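Long-range contacts in aromatic amino acid aminotransferase I (Candida albicans WO-1, PDB 6HNU), which probably catalyses the pyridoxal-phosphate-dependent transfer of an amino group from an aromatic amino acid to 2-oxoglutarate, giving an aromatic oxo-acid and glutamate: residues 299-304 against 350-355; 60-65 against 344-349; 306-311 against 335-340. All coordinates share one frame; numbering follows the deposited sequence.

Interaction 1 (299-304 against 350-355). With PLP (pyridoxal-5'-phosphate), chain I.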
loop_
_atom_site.group_PDB
_atom_site.type_symbol
_atom_site.label_atom_id
_atom_site.label_comp_id
_atom_site.label_asym_id
_atom_site.label_seq_id
_atom_site.Cartn_x
_atom_site.Cartn_y
_atom_site.Cartn_z
ATOM N N SER B 299 -4.931 12.748 -4.242
ATOM C CA SER B 299 -4.579 12.419 -5.648
ATOM C C SER B 299 -5.027 13.507 -6.616
ATOM O O SER B 299 -4.210 13.834 -7.497
ATOM C CB SER B 299 -5.076 11.041 -6.052
ATOM O OG SER B 299 -4.336 10.080 -5.345
ATOM N N LYS B 300 -6.246 14.029 -6.499
ATOM C CA LYS B 300 -6.804 14.971 -7.495
ATOM C C LYS B 300 -6.548 16.419 -7.058
ATOM O O LYS B 300 -6.940 17.341 -7.813
ATOM C CB LYS B 300 -8.308 14.808 -7.680
ATOM C CG LYS B 300 -8.841 13.392 -7.717
ATOM C CD LYS B 300 -8.251 12.544 -8.767
ATOM C CE LYS B 300 -8.830 11.147 -8.652
ATOM N NZ LYS B 300 -8.352 10.259 -9.732
ATOM N N VAL B 301 -5.929 16.606 -5.881
ATOM C CA VAL B 301 -5.718 17.940 -5.248
ATOM C C VAL B 301 -4.234 18.306 -5.324
ATOM O O VAL B 301 -3.907 19.435 -5.761
ATOM C CB VAL B 301 -6.258 17.985 -3.811
ATOM C CG1 VAL B 301 -5.851 19.276 -3.134
ATOM C CG2 VAL B 301 -7.768 17.795 -3.763
ATOM N N LEU B 302 -3.337 17.408 -4.935
ATOM C CA LEU B 302 -1.887 17.661 -4.993
ATOM C C LEU B 302 -1.303 16.846 -6.147
ATOM O O LEU B 302 -0.960 17.463 -7.190
ATOM C CB LEU B 302 -1.270 17.319 -3.632
ATOM C CG LEU B 302 -1.780 18.110 -2.428
ATOM C CD1 LEU B 302 -1.009 17.699 -1.184
ATOM C CD2 LEU B 302 -1.691 19.631 -2.617
ATOM N N ALA B 303 -1.202 15.519 -6.020
ATOM C CA ALA B 303 -0.693 14.655 -7.115
ATOM C C ALA B 303 -1.020 13.196 -6.801
ATOM O O ALA B 303 -0.924 12.782 -5.654
ATOM C CB ALA B 303 0.791 14.859 -7.307
ATOM N N PRO B 304 -1.375 12.373 -7.801
ATOM C CA PRO B 304 -1.621 10.949 -7.559
ATOM C C PRO B 304 -0.448 10.195 -6.911
ATOM O O PRO B 304 -0.681 9.263 -6.124
ATOM C CB PRO B 304 -1.898 10.394 -8.968
ATOM C CG PRO B 304 -2.352 11.584 -9.786
ATOM C CD PRO B 304 -1.606 12.765 -9.211
ATOM N N SER B 350 -4.847 28.200 5.961
ATOM C CA SER B 350 -5.250 29.350 5.131
ATOM C C SER B 350 -4.798 29.099 3.692
ATOM O O SER B 350 -5.570 29.356 2.769
ATOM C CB SER B 350 -4.667 30.657 5.693
ATOM O OG SER B 350 -5.221 31.766 5.011
ATOM N N GLY B 351 -3.530 28.741 3.515
ATOM C CA GLY B 351 -2.910 28.493 2.203
ATOM C C GLY B 351 -3.543 27.299 1.519
ATOM O O GLY B 351 -3.735 27.354 0.317
ATOM N N TYR B 352 -3.869 26.250 2.266
ATOM C CA TYR B 352 -4.477 25.040 1.648
ATOM C C TYR B 352 -5.852 25.465 1.119
ATOM O O TYR B 352 -6.230 25.099 0.001
ATOM C CB TYR B 352 -4.549 23.884 2.651
ATOM C CG TYR B 352 -5.004 22.582 2.039
ATOM C CD1 TYR B 352 -4.380 22.084 0.906
ATOM C CD2 TYR B 352 -6.002 21.817 2.631
ATOM C CE1 TYR B 352 -4.788 20.890 0.334
ATOM C CE2 TYR B 352 -6.411 20.616 2.074
ATOM C CZ TYR B 352 -5.768 20.136 0.945
ATOM O OH TYR B 352 -6.179 18.974 0.341
ATOM N N LEU B 353 -6.609 26.230 1.905
ATOM C CA LEU B 353 -7.898 26.764 1.412
ATOM C C LEU B 353 -7.641 27.588 0.146
ATOM O O LEU B 353 -8.437 27.457 -0.780
ATOM C CB LEU B 353 -8.578 27.572 2.512
ATOM C CG LEU B 353 -9.147 26.766 3.662
ATOM C CD1 LEU B 353 -9.653 27.709 4.752
ATOM C CD2 LEU B 353 -10.257 25.820 3.201
ATOM N N ASP B 354 -6.597 28.437 0.108
ATOM C CA ASP B 354 -6.316 29.223 -1.109
ATOM C C ASP B 354 -6.121 28.258 -2.287
ATOM O O ASP B 354 -6.535 28.574 -3.448
ATOM C CB ASP B 354 -5.089 30.121 -0.951
ATOM C CG ASP B 354 -5.190 31.245 0.074
ATOM O OD1 ASP B 354 -6.287 31.770 0.264
ATOM O OD2 ASP B 354 -4.126 31.632 0.594
ATOM N N TRP B 355 -5.411 27.161 -2.040
ATOM C CA TRP B 355 -5.118 26.172 -3.089
ATOM C C TRP B 355 -6.433 25.571 -3.597
ATOM O O TRP B 355 -6.622 25.478 -4.841
ATOM C CB TRP B 355 -4.152 25.108 -2.573
ATOM C CG TRP B 355 -3.899 24.060 -3.602
ATOM C CD1 TRP B 355 -4.542 22.865 -3.748
ATOM C CD2 TRP B 355 -2.966 24.161 -4.670
ATOM N NE1 TRP B 355 -4.010 22.177 -4.797
ATOM C CE2 TRP B 355 -3.056 22.949 -5.400
ATOM C CE3 TRP B 355 -2.007 25.110 -5.041
ATOM C CZ2 TRP B 355 -2.228 22.673 -6.484
ATOM C CZ3 TRP B 355 -1.193 24.833 -6.120
ATOM C CH2 TRP B 355 -1.304 23.640 -6.842
HETATM N N1 PLP I . -12.065 6.290 -6.332
HETATM C C2 PLP I . -12.660 6.755 -7.433
HETATM C C2A PLP I . -14.144 6.690 -7.525
HETATM C C3 PLP I . -11.920 7.288 -8.486
HETATM O O3 PLP I . -12.588 7.682 -9.613
HETATM C C4 PLP I . -10.514 7.315 -8.384
HETATM C C4A PLP I . -9.716 7.840 -9.490
HETATM C C5 PLP I . -9.909 6.859 -7.206
HETATM C C6 PLP I . -10.719 6.336 -6.230
HETATM C C5A PLP I . -8.409 6.791 -7.058
HETATM O O4P PLP I . -7.989 7.329 -5.774
HETATM P P PLP I . -6.532 7.290 -5.252
HETATM O O1P PLP I . -6.664 8.107 -3.987
HETATM O O2P PLP I . -5.647 7.943 -6.350
HETATM O O3P PLP I . -6.162 5.828 -5.015
#
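The irregular loop 299-304 comes up to the helical turn 350-355 at V301 and W355, whose CA atoms are 8.5 Å apart, so long side chains from the helix have to bridge the gap. W355 does so with its indole: NE1 donates to the backbone O of V301 at 2.9 Å, with an N-H...O angle of 154°. The acceptor lies at the ring edge, close to the indole plane, whereas the donor stands 41° out of the carbonyl plane. With CG anti to the backbone N (chi1 177°), the W355 ring extends along V301 in the opposite sense, and V301 CG1 packs 3.9 Å from W355 CD1. This loop follows strand 292-297 of the large mixed sheet of the aminotransferase fold and carries part of the cofactor site, including K300, which lies in both the pyridoxal phosphate and the phenylalanine pockets. Y352 comes across V301 at about a right angle, its OH 3.5 Å from V301 CG1, and this one methyl of the compact valine meets both aromatics. L302 adds CD2 obliquely, 4.1 Å from W355 NE1. At the loop's cofactor end, S299 OG donates to PLP O2P at 2.7 Å.

Interaction 2 (60-65 against 344-349)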
loop_
_atom_site.group_PDB
_atom_site.type_symbol
_atom_site.label_atom_id
_atom_site.label_comp_id
_atom_site.label_asym_id
_atom_site.label_seq_id
_atom_site.Cartn_x
_atom_site.Cartn_y
_atom_site.Cartn_z
ATOM N N ALA B 60 11.739 20.090 -1.065
ATOM C CA ALA B 60 10.902 20.301 -2.254
ATOM C C ALA B 60 10.706 21.801 -2.492
ATOM O O ALA B 60 10.653 22.568 -1.523
ATOM C CB ALA B 60 9.579 19.606 -2.095
ATOM N N ASP B 61 10.580 22.186 -3.765
ATOM C CA ASP B 61 10.202 23.553 -4.162
ATOM C C ASP B 61 8.723 23.517 -4.503
ATOM O O ASP B 61 8.327 22.629 -5.292
ATOM C CB ASP B 61 11.059 24.017 -5.328
ATOM C CG ASP B 61 12.505 24.295 -4.966
ATOM O OD1 ASP B 61 12.878 24.198 -3.747
ATOM O OD2 ASP B 61 13.231 24.623 -5.920
ATOM N N ILE B 62 7.938 24.385 -3.859
ATOM C CA ILE B 62 6.459 24.406 -3.954
ATOM C C ILE B 62 5.991 25.829 -4.198
ATOM O O ILE B 62 6.719 26.777 -3.905
ATOM C CB ILE B 62 5.858 23.792 -2.675
ATOM C CG1 ILE B 62 5.987 24.727 -1.474
ATOM C CG2 ILE B 62 6.530 22.434 -2.437
ATOM C CD1 ILE B 62 5.477 24.123 -0.162
ATOM N N PRO B 63 4.774 26.010 -4.746
ATOM C CA PRO B 63 4.226 27.357 -4.943
ATOM C C PRO B 63 3.802 28.023 -3.629
ATOM O O PRO B 63 3.748 27.313 -2.594
ATOM C CB PRO B 63 3.062 27.129 -5.924
ATOM C CG PRO B 63 2.643 25.702 -5.687
ATOM C CD PRO B 63 3.923 24.961 -5.343
ATOM N N THR B 64 3.526 29.344 -3.676
ATOM C CA THR B 64 3.295 30.182 -2.471
ATOM C C THR B 64 1.860 30.689 -2.455
ATOM O O THR B 64 1.364 31.227 -3.441
ATOM C CB THR B 64 4.317 31.323 -2.359
ATOM O OG1 THR B 64 4.229 32.114 -3.546
ATOM C CG2 THR B 64 5.723 30.790 -2.184
ATOM N N PRO B 65 1.136 30.527 -1.325
ATOM C CA PRO B 65 -0.169 31.132 -1.191
ATOM C C PRO B 65 -0.011 32.637 -1.395
ATOM O O PRO B 65 1.015 33.188 -0.987
ATOM C CB PRO B 65 -0.582 30.811 0.236
ATOM C CG PRO B 65 0.248 29.605 0.625
ATOM C CD PRO B 65 1.548 29.789 -0.121
ATOM N N LEU B 344 1.710 21.246 3.727
ATOM C CA LEU B 344 0.429 21.713 4.297
ATOM C C LEU B 344 0.692 22.715 5.423
ATOM O O LEU B 344 -0.084 23.678 5.534
ATOM C CB LEU B 344 -0.394 20.508 4.764
ATOM C CG LEU B 344 -0.913 19.601 3.634
ATOM C CD1 LEU B 344 -1.382 18.281 4.197
ATOM C CD2 LEU B 344 -2.032 20.263 2.856
ATOM N N ARG B 345 1.722 22.483 6.234
ATOM C CA ARG B 345 2.053 23.359 7.388
ATOM C C ARG B 345 2.732 24.633 6.894
ATOM O O ARG B 345 2.514 25.677 7.523
ATOM C CB ARG B 345 2.901 22.590 8.390
ATOM C CG ARG B 345 2.041 21.589 9.146
ATOM C CD ARG B 345 2.773 20.768 10.164
ATOM N NE ARG B 345 1.812 19.952 10.892
ATOM C CZ ARG B 345 1.080 20.382 11.916
ATOM N NH1 ARG B 345 1.216 21.630 12.353
ATOM N NH2 ARG B 345 0.212 19.570 12.497
ATOM N N LYS B 346 3.436 24.573 5.771
ATOM C CA LYS B 346 4.086 25.780 5.184
ATOM C C LYS B 346 2.980 26.688 4.624
ATOM O O LYS B 346 2.984 27.917 4.868
ATOM C CB LYS B 346 5.113 25.399 4.121
ATOM C CG LYS B 346 5.808 26.591 3.463
ATOM C CD LYS B 346 6.592 27.419 4.475
ATOM C CE LYS B 346 7.231 28.647 3.863
ATOM N NZ LYS B 346 7.928 29.441 4.903
ATOM N N TRP B 347 1.994 26.093 3.949
ATOM C CA TRP B 347 0.832 26.834 3.421
ATOM C C TRP B 347 -0.086 27.250 4.562
ATOM O O TRP B 347 -0.730 28.325 4.479
ATOM C CB TRP B 347 0.117 25.954 2.403
ATOM C CG TRP B 347 0.823 25.733 1.109
ATOM C CD1 TRP B 347 2.020 26.211 0.671
ATOM C CD2 TRP B 347 0.280 24.968 0.033
ATOM N NE1 TRP B 347 2.259 25.762 -0.599
ATOM C CE2 TRP B 347 1.202 25.003 -1.014
ATOM C CE3 TRP B 347 -0.914 24.261 -0.128
ATOM C CZ2 TRP B 347 0.969 24.354 -2.235
ATOM C CZ3 TRP B 347 -1.143 23.609 -1.320
ATOM C CH2 TRP B 347 -0.219 23.668 -2.370
ATOM N N GLY B 348 -0.153 26.415 5.597
ATOM C CA GLY B 348 -1.157 26.497 6.669
ATOM C C GLY B 348 -2.548 26.190 6.161
ATOM O O GLY B 348 -2.755 26.020 4.938
ATOM N N HIS B 349 -3.498 26.050 7.060
ATOM C CA HIS B 349 -4.910 25.859 6.655
ATOM C C HIS B 349 -5.321 26.978 5.702
ATOM O O HIS B 349 -6.091 26.729 4.734
ATOM C CB HIS B 349 -5.788 25.787 7.889
ATOM C CG HIS B 349 -5.646 24.482 8.548
ATOM N ND1 HIS B 349 -6.065 23.322 7.930
ATOM C CD2 HIS B 349 -5.093 24.135 9.727
ATOM C CE1 HIS B 349 -5.792 22.310 8.705
ATOM N NE2 HIS B 349 -5.227 22.785 9.846
#
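One polar link joins segment 60-65 to the helical turn 344-349: W347 NE1 donates to the backbone O of P63 at 2.9 Å. The bond is bent, with an N-H...O angle of 140°, and the oxygen is tilted 27° from the indole plane. A tryptophan suits the place because its large apolar surface can be buried while its single N-H meets a backbone carbonyl.

The remaining contacts are apolar, and most of them gather round the same indole. I62 reaches it with CD1, 4.1 Å from W347 CD1; its CG1 sits between the backbone N and the carbonyl carbon (chi1 73°) and the chain then runs on extended to the ring. I62 ends strand 57-62, which pairs with strand 81-86 in a small antiparallel sheet; at A60 and D61 the ladder continues into a strand of the second subunit, so the contact fastens this intersubunit sheet to the long helix 334-377. P54 of that subunit also packs on W347. Past the strand, two prolines supply rigid rings: P63 CG lies 4.1 Å from W347 CZ2, beside the benzene part of the indole, while P65 crosses at about a right angle and sets CD 3.7 Å from W347 CD1, near the pyrrole part. K346 contributes only the aliphatic start of its chain, CG lying 4.4 Å from I62 CD1, and the ammonium end leads away from segment 60-65.

Interaction 3 (306-311 against 335-340). With PLP (pyridoxal-5'-phosphate), chain I.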
loop_
_atom_site.group_PDB
_atom_site.type_symbol
_atom_site.label_atom_id
_atom_site.label_comp_id
_atom_site.label_asym_id
_atom_site.label_seq_id
_atom_site.Cartn_x
_atom_site.Cartn_y
_atom_site.Cartn_z
ATOM N N LEU B 306 1.596 10.897 -4.600
ATOM C CA LEU B 306 1.716 10.949 -3.120
ATOM C C LEU B 306 1.370 9.570 -2.552
ATOM O O LEU B 306 2.005 9.168 -1.549
ATOM C CB LEU B 306 0.795 12.025 -2.531
ATOM C CG LEU B 306 1.434 13.402 -2.335
ATOM C CD1 LEU B 306 0.374 14.491 -2.293
ATOM C CD2 LEU B 306 2.297 13.455 -1.078
ATOM N N ARG B 307 0.365 8.913 -3.119
ATOM C CA ARG B 307 -0.075 7.613 -2.545
ATOM C C ARG B 307 -0.353 7.871 -1.055
ATOM O O ARG B 307 0.194 7.211 -0.217
ATOM C CB ARG B 307 0.968 6.521 -2.766
ATOM C CG ARG B 307 1.068 5.999 -4.192
ATOM C CD ARG B 307 -0.240 5.443 -4.714
ATOM N NE ARG B 307 -1.015 6.467 -5.377
ATOM C CZ ARG B 307 -2.323 6.489 -5.509
ATOM N NH1 ARG B 307 -2.881 7.492 -6.147
ATOM N NH2 ARG B 307 -3.079 5.541 -4.980
ATOM N N LEU B 308 -1.218 8.839 -0.793
ATOM C CA LEU B 308 -1.534 9.290 0.568
ATOM C C LEU B 308 -2.974 9.770 0.585
ATOM O O LEU B 308 -3.374 10.631 -0.229
ATOM C CB LEU B 308 -0.600 10.428 0.975
ATOM C CG LEU B 308 -0.707 10.913 2.418
ATOM C CD1 LEU B 308 -0.425 9.805 3.432
ATOM C CD2 LEU B 308 0.275 12.065 2.646
ATOM N N GLY B 309 -3.720 9.231 1.517
ATOM C CA GLY B 309 -5.051 9.732 1.772
ATOM C C GLY B 309 -5.372 9.453 3.218
ATOM O O GLY B 309 -4.426 9.176 4.048
ATOM N N TRP B 310 -6.635 9.542 3.527
ATOM C CA TRP B 310 -7.072 9.225 4.896
ATOM C C TRP B 310 -8.503 8.691 4.876
ATOM O O TRP B 310 -9.207 8.718 3.825
ATOM C CB TRP B 310 -6.848 10.421 5.842
ATOM C CG TRP B 310 -7.645 11.633 5.509
ATOM C CD1 TRP B 310 -8.812 12.016 6.086
ATOM C CD2 TRP B 310 -7.347 12.613 4.502
ATOM N NE1 TRP B 310 -9.242 13.180 5.521
ATOM C CE2 TRP B 310 -8.384 13.564 4.535
ATOM C CE3 TRP B 310 -6.324 12.767 3.567
ATOM C CZ2 TRP B 310 -8.420 14.661 3.684
ATOM C CZ3 TRP B 310 -6.357 13.847 2.713
ATOM C CH2 TRP B 310 -7.393 14.777 2.778
ATOM N N ILE B 311 -8.917 8.180 6.019
ATOM C CA ILE B 311 -10.249 7.550 6.177
ATOM C C ILE B 311 -10.859 8.208 7.400
ATOM O O ILE B 311 -10.157 8.270 8.426
ATOM C CB ILE B 311 -10.118 6.027 6.298
ATOM C CG1 ILE B 311 -9.424 5.412 5.073
ATOM C CG2 ILE B 311 -11.456 5.358 6.553
ATOM C CD1 ILE B 311 -8.901 3.991 5.283
ATOM N N PHE B 335 8.405 9.476 3.045
ATOM C CA PHE B 335 8.717 10.640 2.186
ATOM C C PHE B 335 7.408 11.331 1.835
ATOM O O PHE B 335 7.344 12.547 1.956
ATOM C CB PHE B 335 9.515 10.260 0.939
ATOM C CG PHE B 335 10.931 9.813 1.209
ATOM C CD1 PHE B 335 11.867 10.706 1.707
ATOM C CD2 PHE B 335 11.343 8.528 0.902
ATOM C CE1 PHE B 335 13.173 10.288 1.952
ATOM C CE2 PHE B 335 12.641 8.107 1.151
ATOM C CZ PHE B 335 13.560 9.005 1.657
ATOM N N SER B 336 6.369 10.614 1.363
ATOM C CA SER B 336 5.074 11.269 1.021
ATOM C C SER B 336 4.521 11.987 2.270
ATOM O O SER B 336 4.056 13.148 2.186
ATOM C CB SER B 336 4.068 10.253 0.489
ATOM O OG SER B 336 4.466 9.802 -0.786
ATOM N N GLU B 337 4.523 11.323 3.418
ATOM C CA GLU B 337 3.782 11.867 4.588
ATOM C C GLU B 337 4.559 13.056 5.168
ATOM O O GLU B 337 3.928 14.040 5.616
ATOM C CB GLU B 337 3.560 10.767 5.618
ATOM C CG GLU B 337 2.334 11.021 6.439
ATOM C CD GLU B 337 1.972 9.915 7.410
ATOM O OE1 GLU B 337 2.232 8.743 7.105
ATOM O OE2 GLU B 337 1.450 10.261 8.472
ATOM N N ALA B 338 5.891 12.955 5.193
ATOM C CA ALA B 338 6.767 14.041 5.695
ATOM C C ALA B 338 6.689 15.243 4.741
ATOM O O ALA B 338 6.553 16.394 5.242
ATOM C CB ALA B 338 8.181 13.553 5.859
ATOM N N LEU B 339 6.707 14.999 3.422
ATOM C CA LEU B 339 6.646 16.105 2.439
ATOM C C LEU B 339 5.243 16.695 2.449
ATOM O O LEU B 339 5.156 17.895 2.368
ATOM C CB LEU B 339 7.055 15.623 1.050
ATOM C CG LEU B 339 8.559 15.441 0.821
ATOM C CD1 LEU B 339 8.822 14.801 -0.547
ATOM C CD2 LEU B 339 9.292 16.778 0.932
ATOM N N ALA B 340 4.162 15.906 2.577
ATOM C CA ALA B 340 2.769 16.435 2.599
ATOM C C ALA B 340 2.589 17.295 3.851
ATOM O O ALA B 340 2.068 18.407 3.791
ATOM C CB ALA B 340 1.752 15.297 2.542
HETATM N N1 PLP I . -12.065 6.290 -6.332
HETATM C C2 PLP I . -12.660 6.755 -7.433
HETATM C C2A PLP I . -14.144 6.690 -7.525
HETATM C C3 PLP I . -11.920 7.288 -8.486
HETATM O O3 PLP I . -12.588 7.682 -9.613
HETATM C C4 PLP I . -10.514 7.315 -8.384
HETATM C C4A PLP I . -9.716 7.840 -9.490
HETATM C C5 PLP I . -9.909 6.859 -7.206
HETATM C C6 PLP I . -10.719 6.336 -6.230
HETATM C C5A PLP I . -8.409 6.791 -7.058
HETATM O O4P PLP I . -7.989 7.329 -5.774
HETATM P P PLP I . -6.532 7.290 -5.252
HETATM O O1P PLP I . -6.664 8.107 -3.987
HETATM O O2P PLP I . -5.647 7.943 -6.350
HETATM O O3P PLP I . -6.162 5.828 -5.015
#
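L306 and L308 meet S336 and A340 where the loop entering strand 309-314, part of the large mixed sheet of the aminotransferase fold, meets the beginning of the long helix 334-377. The apolar contact rests mainly on a leucine methyl: L308 CD2 sits 3.6 Å from A340 CB. A340 is small enough to let L308 close on the helix. L308 also touches E337, its CD2 4.0 Å from E337 CA, while the carboxylate of E337 turns to the backbone N of L111.

The hydrogen bond across the contact runs from S336 OG to the backbone O of L306, at 2.7 Å. Serine suits this position, its short side chain putting a donor beside the helix backbone where the CA atoms of L306 and S336 are only 5.3 Å apart. S336 OG also bonds S333 OG of the second subunit.

Two further hydrogen bonds lie on the cofactor side. R307, whose chain bends at chi2 (-58°) and chi3 (91°), turns away from the helix to grip the phosphate through two nearly straight bonds: NH2 to PLP O3P at 3.1 Å, and NH1 to PLP O2P at 2.8 Å, that oxygen lying at the guanidinium edge, in its plane.

Overall arrangement
Followed from the N terminus, the first segment met is 60-65, at the end of strand 57-62, which waits through some 280 residues until 344-349 closes interaction 2. Within that span the large sheet is built, and 299-304 and then 306-311 contribute to the cofactor site. Helix 334-377 answers them in another order: 335-340 closes interaction 3, a short loop lying wholly within those of interactions 1 and 2, then 344-349 closes interaction 2, and 350-355 closes interaction 1. Interactions 1 and 2 therefore cross, and they touch through W355 and W347. One helix thus ties the early strand at the subunit interface to two successive phosphate-binding segments, which meet at S299 and R307.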